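Local coordinates for putative transcriptional regulator protein, LacI family (Rhizobium etli, PDB 3MIZ), which probably binds operator DNA through a LacI-type headpiece to regulate transcription, the crystallised fragment containing a periplasmic-binding-protein-like domain that probably senses an effector, at residues 79-84 and 97-102; 92-97 and 266-271. All coordinates share one frame; numbering follows the deposited sequence.

Contact 1 of 2, residues 79-84 and 97-102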
loop_
_atom_site.group_PDB
_atom_site.type_symbol
_atom_site.label_atom_id
_atom_site.label_comp_id
_atom_site.label_asym_id
_atom_site.label_seq_id
_atom_site.Cartn_x
_atom_site.Cartn_y
_atom_site.Cartn_z
HETATM N N MSE A 79 -0.296 12.789 0.171
HETATM C CA MSE A 79 -0.786 11.435 0.425
HETATM C C MSE A 79 -2.168 11.453 1.076
HETATM O O MSE A 79 -3.010 10.598 0.796
HETATM C CB MSE A 79 0.211 10.674 1.298
HETATM C CG MSE A 79 1.469 10.275 0.555
HETATM SE SE MSE A 79 1.053 9.124 -0.958
HETATM C CE MSE A 79 1.120 10.420 -2.414
ATOM N N TYR A 80 -2.396 12.410 1.969
ATOM C CA TYR A 80 -3.710 12.543 2.586
ATOM C C TYR A 80 -4.132 13.987 2.410
ATOM O O TYR A 80 -3.309 14.860 2.126
ATOM C CB TYR A 80 -3.709 12.149 4.076
ATOM C CG TYR A 80 -2.562 12.686 4.890
ATOM C CD1 TYR A 80 -1.433 11.902 5.134
ATOM C CD2 TYR A 80 -2.606 13.971 5.434
ATOM C CE1 TYR A 80 -0.375 12.381 5.905
ATOM C CE2 TYR A 80 -1.554 14.459 6.200
ATOM C CZ TYR A 80 -0.447 13.659 6.434
ATOM O OH TYR A 80 0.579 14.132 7.216
ATOM N N ARG A 81 -5.421 14.245 2.569
ATOM C CA ARG A 81 -5.927 15.586 2.372
ATOM C C ARG A 81 -5.300 16.604 3.318
ATOM O O ARG A 81 -5.299 16.425 4.532
ATOM C CB ARG A 81 -7.440 15.574 2.511
ATOM C CG ARG A 81 -8.108 16.714 1.803
ATOM C CD ARG A 81 -9.602 16.518 1.814
ATOM N NE ARG A 81 -10.294 17.724 1.393
ATOM C CZ ARG A 81 -11.613 17.851 1.389
ATOM N NH1 ARG A 81 -12.373 16.835 1.786
ATOM N NH2 ARG A 81 -12.165 18.986 0.995
ATOM N N ARG A 82 -4.762 17.676 2.745
ATOM C CA ARG A 82 -4.104 18.712 3.531
ATOM C C ARG A 82 -4.416 20.103 2.990
ATOM O O ARG A 82 -4.838 20.261 1.841
ATOM C CB ARG A 82 -2.578 18.534 3.480
ATOM C CG ARG A 82 -2.017 17.249 4.069
ATOM C CD ARG A 82 -0.513 17.172 3.819
ATOM N NE ARG A 82 0.168 18.363 4.321
ATOM C CZ ARG A 82 1.395 18.737 3.969
ATOM N NH1 ARG A 82 2.097 18.015 3.104
ATOM N NH2 ARG A 82 1.917 19.851 4.474
ATOM N N ILE A 83 -4.216 21.105 3.837
ATOM C CA ILE A 83 -4.368 22.500 3.451
ATOM C C ILE A 83 -2.935 22.994 3.642
ATOM O O ILE A 83 -2.410 22.967 4.762
ATOM C CB ILE A 83 -5.304 23.280 4.396
ATOM C CG1 ILE A 83 -6.725 22.711 4.327
ATOM C CG2 ILE A 83 -5.344 24.746 3.985
ATOM C CD1 ILE A 83 -7.673 23.335 5.352
ATOM N N VAL A 84 -2.291 23.411 2.555
ATOM C CA VAL A 84 -0.909 23.856 2.639
ATOM C C VAL A 84 -0.455 24.613 1.405
ATOM O O VAL A 84 -0.896 24.330 0.285
ATOM C CB VAL A 84 0.038 22.650 2.847
ATOM C CG1 VAL A 84 -0.170 21.627 1.739
ATOM C CG2 VAL A 84 1.495 23.112 2.863
HETATM N N MSE A 97 -2.662 21.511 -7.718
HETATM C CA MSE A 97 -2.608 20.735 -6.481
HETATM C C MSE A 97 -3.662 19.629 -6.501
HETATM O O MSE A 97 -4.791 19.852 -6.925
HETATM C CB MSE A 97 -2.834 21.662 -5.276
HETATM C CG MSE A 97 -1.718 22.691 -5.104
HETATM SE SE MSE A 97 -2.075 23.975 -3.687
HETATM C CE MSE A 97 -1.819 22.806 -2.185
ATOM N N ILE A 98 -3.278 18.433 -6.058
ATOM C CA ILE A 98 -4.202 17.300 -6.031
ATOM C C ILE A 98 -4.240 16.653 -4.647
ATOM O O ILE A 98 -3.199 16.262 -4.105
ATOM C CB ILE A 98 -3.802 16.224 -7.059
ATOM C CG1 ILE A 98 -3.714 16.849 -8.463
ATOM C CG2 ILE A 98 -4.852 15.095 -7.053
ATOM C CD1 ILE A 98 -2.983 15.973 -9.495
ATOM N N ASN A 99 -5.447 16.550 -4.101
ATOM C CA ASN A 99 -5.718 15.957 -2.783
ATOM C C ASN A 99 -5.373 16.935 -1.666
ATOM O O ASN A 99 -5.236 16.552 -0.499
ATOM C CB ASN A 99 -4.917 14.664 -2.587
ATOM C CG ASN A 99 -5.559 13.735 -1.570
ATOM O OD1 ASN A 99 -4.897 12.882 -0.979
ATOM N ND2 ASN A 99 -6.856 13.893 -1.370
ATOM N N CYS A 100 -5.232 18.200 -2.034
ATOM C CA CYS A 100 -4.898 19.234 -1.083
ATOM C C CYS A 100 -5.369 20.584 -1.605
ATOM O O CYS A 100 -5.719 20.729 -2.779
ATOM C CB CYS A 100 -3.381 19.252 -0.834
ATOM S SG CYS A 100 -2.351 19.389 -2.336
ATOM N N ARG A 101 -5.388 21.564 -0.711
ATOM C CA ARG A 101 -5.821 22.911 -1.039
ATOM C C ARG A 101 -4.817 23.899 -0.444
ATOM O O ARG A 101 -4.275 23.669 0.639
ATOM C CB ARG A 101 -7.213 23.147 -0.445
ATOM C CG ARG A 101 -7.513 24.566 -0.006
ATOM C CD ARG A 101 -8.795 24.594 0.809
ATOM N NE ARG A 101 -8.924 23.366 1.593
ATOM C CZ ARG A 101 -9.936 23.080 2.407
ATOM N NH1 ARG A 101 -10.940 23.936 2.575
ATOM N NH2 ARG A 101 -9.954 21.915 3.039
ATOM N N PRO A 102 -4.568 25.014 -1.141
ATOM C CA PRO A 102 -3.618 25.999 -0.620
ATOM C C PRO A 102 -4.168 26.706 0.609
ATOM O O PRO A 102 -5.383 26.851 0.756
ATOM C CB PRO A 102 -3.437 26.956 -1.794
ATOM C CG PRO A 102 -4.799 26.936 -2.444
ATOM C CD PRO A 102 -5.142 25.455 -2.427
#
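Arg101 and Ile83 are paired on neighbouring short parallel strands and send their side chains out side by side. The Arg101 chain bends at its third torsion (chi3 34°), which lays the guanidinium alongside the isoleucine. CD1 of Ile83 then sits over one face of that group, toward its rim, 3.5 Å from Arg101 NH2, while CG1 reaches Arg101 NE at 3.6 Å. The guanidinium of Arg81 comes close as well, its NH2 being 4.2 Å from Arg101 NH2. Glu112 is shared, as a salt bridge with Arg81 and a long, weak ion pair with Arg101, which probably offsets the like charges, and Asp115 takes a second salt bridge from Arg81.

Backbone hydrogen bonds run from Arg101 N to Arg82 O (2.9 Å) and from Val84 N to Arg101 O (2.8 Å), so that Arg101 is gripped through both its N-H and its carbonyl. Toward the Asn99 end the pairing slackens. Arg82 N makes a weak bond of 3.5 Å to Asn99 O, and the same carbonyl receives a nearly straight CA-H...O contact from Arg81 CA (3.1 Å). Asn99 packs its buried side chain into the corner where the other segment turns at Met79 and Tyr80. The pair forms a small, separate parallel sheet just beyond the C-terminal ends of strands 73-78 and 95-97, on the side toward helix 144-160, where Leu144 and Leu148 touch it, as in the two-lobed periplasmic-binding-protein-like fold.

Contact 2 of 2, residues 92-97 and 266-271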
loop_
_atom_site.group_PDB
_atom_site.type_symbol
_atom_site.label_atom_id
_atom_site.label_comp_id
_atom_site.label_asym_id
_atom_site.label_seq_id
_atom_site.Cartn_x
_atom_site.Cartn_y
_atom_site.Cartn_z
ATOM N N SER A 92 8.907 29.500 -10.236
ATOM C CA SER A 92 7.590 29.698 -10.815
ATOM C C SER A 92 7.378 28.701 -11.948
ATOM O O SER A 92 8.005 28.804 -13.005
ATOM C CB SER A 92 7.457 31.123 -11.356
ATOM O OG SER A 92 6.251 31.275 -12.084
ATOM N N ILE A 93 6.498 27.731 -11.720
ATOM C CA ILE A 93 6.189 26.711 -12.719
ATOM C C ILE A 93 4.693 26.433 -12.639
ATOM O O ILE A 93 4.139 26.377 -11.540
ATOM C CB ILE A 93 6.926 25.383 -12.418
ATOM C CG1 ILE A 93 8.438 25.612 -12.377
ATOM C CG2 ILE A 93 6.561 24.339 -13.471
ATOM C CD1 ILE A 93 9.240 24.358 -12.056
ATOM N N PRO A 94 4.018 26.266 -13.792
ATOM C CA PRO A 94 2.575 25.989 -13.762
ATOM C C PRO A 94 2.351 24.806 -12.823
ATOM O O PRO A 94 3.008 23.771 -12.960
ATOM C CB PRO A 94 2.262 25.641 -15.212
ATOM C CG PRO A 94 3.205 26.539 -15.968
ATOM C CD PRO A 94 4.500 26.398 -15.180
ATOM N N THR A 95 1.422 24.964 -11.884
ATOM C CA THR A 95 1.160 23.926 -10.894
ATOM C C THR A 95 -0.318 23.701 -10.582
ATOM O O THR A 95 -1.104 24.643 -10.532
ATOM C CB THR A 95 1.864 24.282 -9.571
ATOM O OG1 THR A 95 3.276 24.377 -9.795
ATOM C CG2 THR A 95 1.591 23.233 -8.502
ATOM N N VAL A 96 -0.681 22.439 -10.374
ATOM C CA VAL A 96 -2.042 22.078 -9.999
ATOM C C VAL A 96 -1.902 21.197 -8.758
ATOM O O VAL A 96 -1.089 20.271 -8.733
ATOM C CB VAL A 96 -2.774 21.297 -11.110
ATOM C CG1 VAL A 96 -4.102 20.762 -10.586
ATOM C CG2 VAL A 96 -3.037 22.212 -12.303
HETATM N N MSE A 97 -2.662 21.511 -7.718
HETATM C CA MSE A 97 -2.608 20.735 -6.481
HETATM C C MSE A 97 -3.662 19.629 -6.501
HETATM O O MSE A 97 -4.791 19.852 -6.925
HETATM C CB MSE A 97 -2.834 21.662 -5.276
HETATM C CG MSE A 97 -1.718 22.691 -5.104
HETATM SE SE MSE A 97 -2.075 23.975 -3.687
HETATM C CE MSE A 97 -1.819 22.806 -2.185
ATOM N N ASP A 266 -3.874 21.887 -19.662
ATOM C CA ASP A 266 -4.550 23.065 -20.203
ATOM C C ASP A 266 -3.940 24.354 -19.668
ATOM O O ASP A 266 -3.821 25.340 -20.395
ATOM C CB ASP A 266 -6.052 23.037 -19.882
ATOM C CG ASP A 266 -6.763 21.851 -20.505
ATOM O OD1 ASP A 266 -6.344 21.400 -21.589
ATOM O OD2 ASP A 266 -7.751 21.371 -19.916
ATOM N N LEU A 267 -3.554 24.346 -18.395
ATOM C CA LEU A 267 -2.943 25.517 -17.771
ATOM C C LEU A 267 -1.593 25.816 -18.420
ATOM O O LEU A 267 -1.234 26.975 -18.633
ATOM C CB LEU A 267 -2.739 25.274 -16.277
ATOM C CG LEU A 267 -2.189 26.452 -15.472
ATOM C CD1 LEU A 267 -3.226 27.566 -15.430
ATOM C CD2 LEU A 267 -1.847 26.002 -14.064
ATOM N N ILE A 268 -0.844 24.759 -18.720
ATOM C CA ILE A 268 0.468 24.899 -19.344
ATOM C C ILE A 268 0.320 25.463 -20.749
ATOM O O ILE A 268 1.168 26.218 -21.216
ATOM C CB ILE A 268 1.186 23.540 -19.432
ATOM C CG1 ILE A 268 1.494 23.030 -18.024
ATOM C CG2 ILE A 268 2.465 23.673 -20.249
ATOM C CD1 ILE A 268 1.923 21.586 -17.983
ATOM N N ALA A 269 -0.771 25.091 -21.410
ATOM C CA ALA A 269 -1.048 25.543 -22.764
ATOM C C ALA A 269 -1.787 26.876 -22.780
ATOM O O ALA A 269 -2.245 27.322 -23.829
ATOM C CB ALA A 269 -1.865 24.493 -23.494
ATOM N N GLY A 270 -1.887 27.515 -21.619
ATOM C CA GLY A 270 -2.588 28.783 -21.537
ATOM C C GLY A 270 -3.973 28.563 -20.962
ATOM O O GLY A 270 -4.126 28.410 -19.751
ATOM N N GLU A 271 -4.976 28.545 -21.834
ATOM C CA GLU A 271 -6.367 28.325 -21.443
ATOM C C GLU A 271 -6.880 29.136 -20.259
ATOM O O GLU A 271 -6.241 29.207 -19.209
ATOM C CB GLU A 271 -6.603 26.837 -21.175
ATOM C CG GLU A 271 -6.669 26.002 -22.438
ATOM C CD GLU A 271 -7.766 26.476 -23.372
ATOM O OE1 GLU A 271 -8.955 26.358 -23.003
ATOM O OE2 GLU A 271 -7.437 26.973 -24.471
#
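Leu267 pushes a single methyl, CD2, into a shallow hollow formed by Pro94, Thr95 and Val96. Its floor is the backbone of Thr95, whose carbonyl O lies 3.9 Å from Leu267 CD2; its two walls are the Pro94 ring and the Val96 isopropyl group. CB of Pro94 and CG2 of Val96 each stand 4.3 Å from that methyl. With CG placed opposite the backbone N (chi1 -176°), Leu267 carries its branch off the helix toward the strand. A second bump, CG1 of Ile268, meets Pro94 CB at 3.9 Å, so the proline presents this one carbon to two successive residues of the helix. No hydrogen bond crosses between the segments, and the contact rests on apolar side chains packed partly against the Thr95 backbone. The side chain of Thr95 starts out away from the helix, and its OG1 donates to Ile93 O at 2.8 Å, from above the carbonyl plane.

The helix 253-268 thus lays its last turn against the start of strand 95-97, while Trp263 and Leu264, further back on it, also touch Val96. Pro94 and Val96 bond through their backbones to strand 73-78, and Met97 to Pro109 and Ile111; Ile268 additionally touches Arg12 near the beginning of the modelled chain.

The two contacts have centres about 17 Å apart and lie on the same side of the chain's centre, joined by the strand 95-97: contact 2 uses its beginning, contact 1 its last residue, the following corner and strand 100-101, and Met97 belongs to both segments. Along the chain the order is 79-84, 92-97, 97-102 and 266-271, so the segments alternate. Contact 1 links pieces close in sequence beyond one end of the parallel sheet 46-51, 15-20, 73-78, 95-97; contact 2 brings back helix 253-268 after 168 intervening residues that include the five-stranded mixed sheet. That return reflects the discontinuous subdomains of periplasmic-binding-protein-like folds, in which late secondary structure completes the first subdomain.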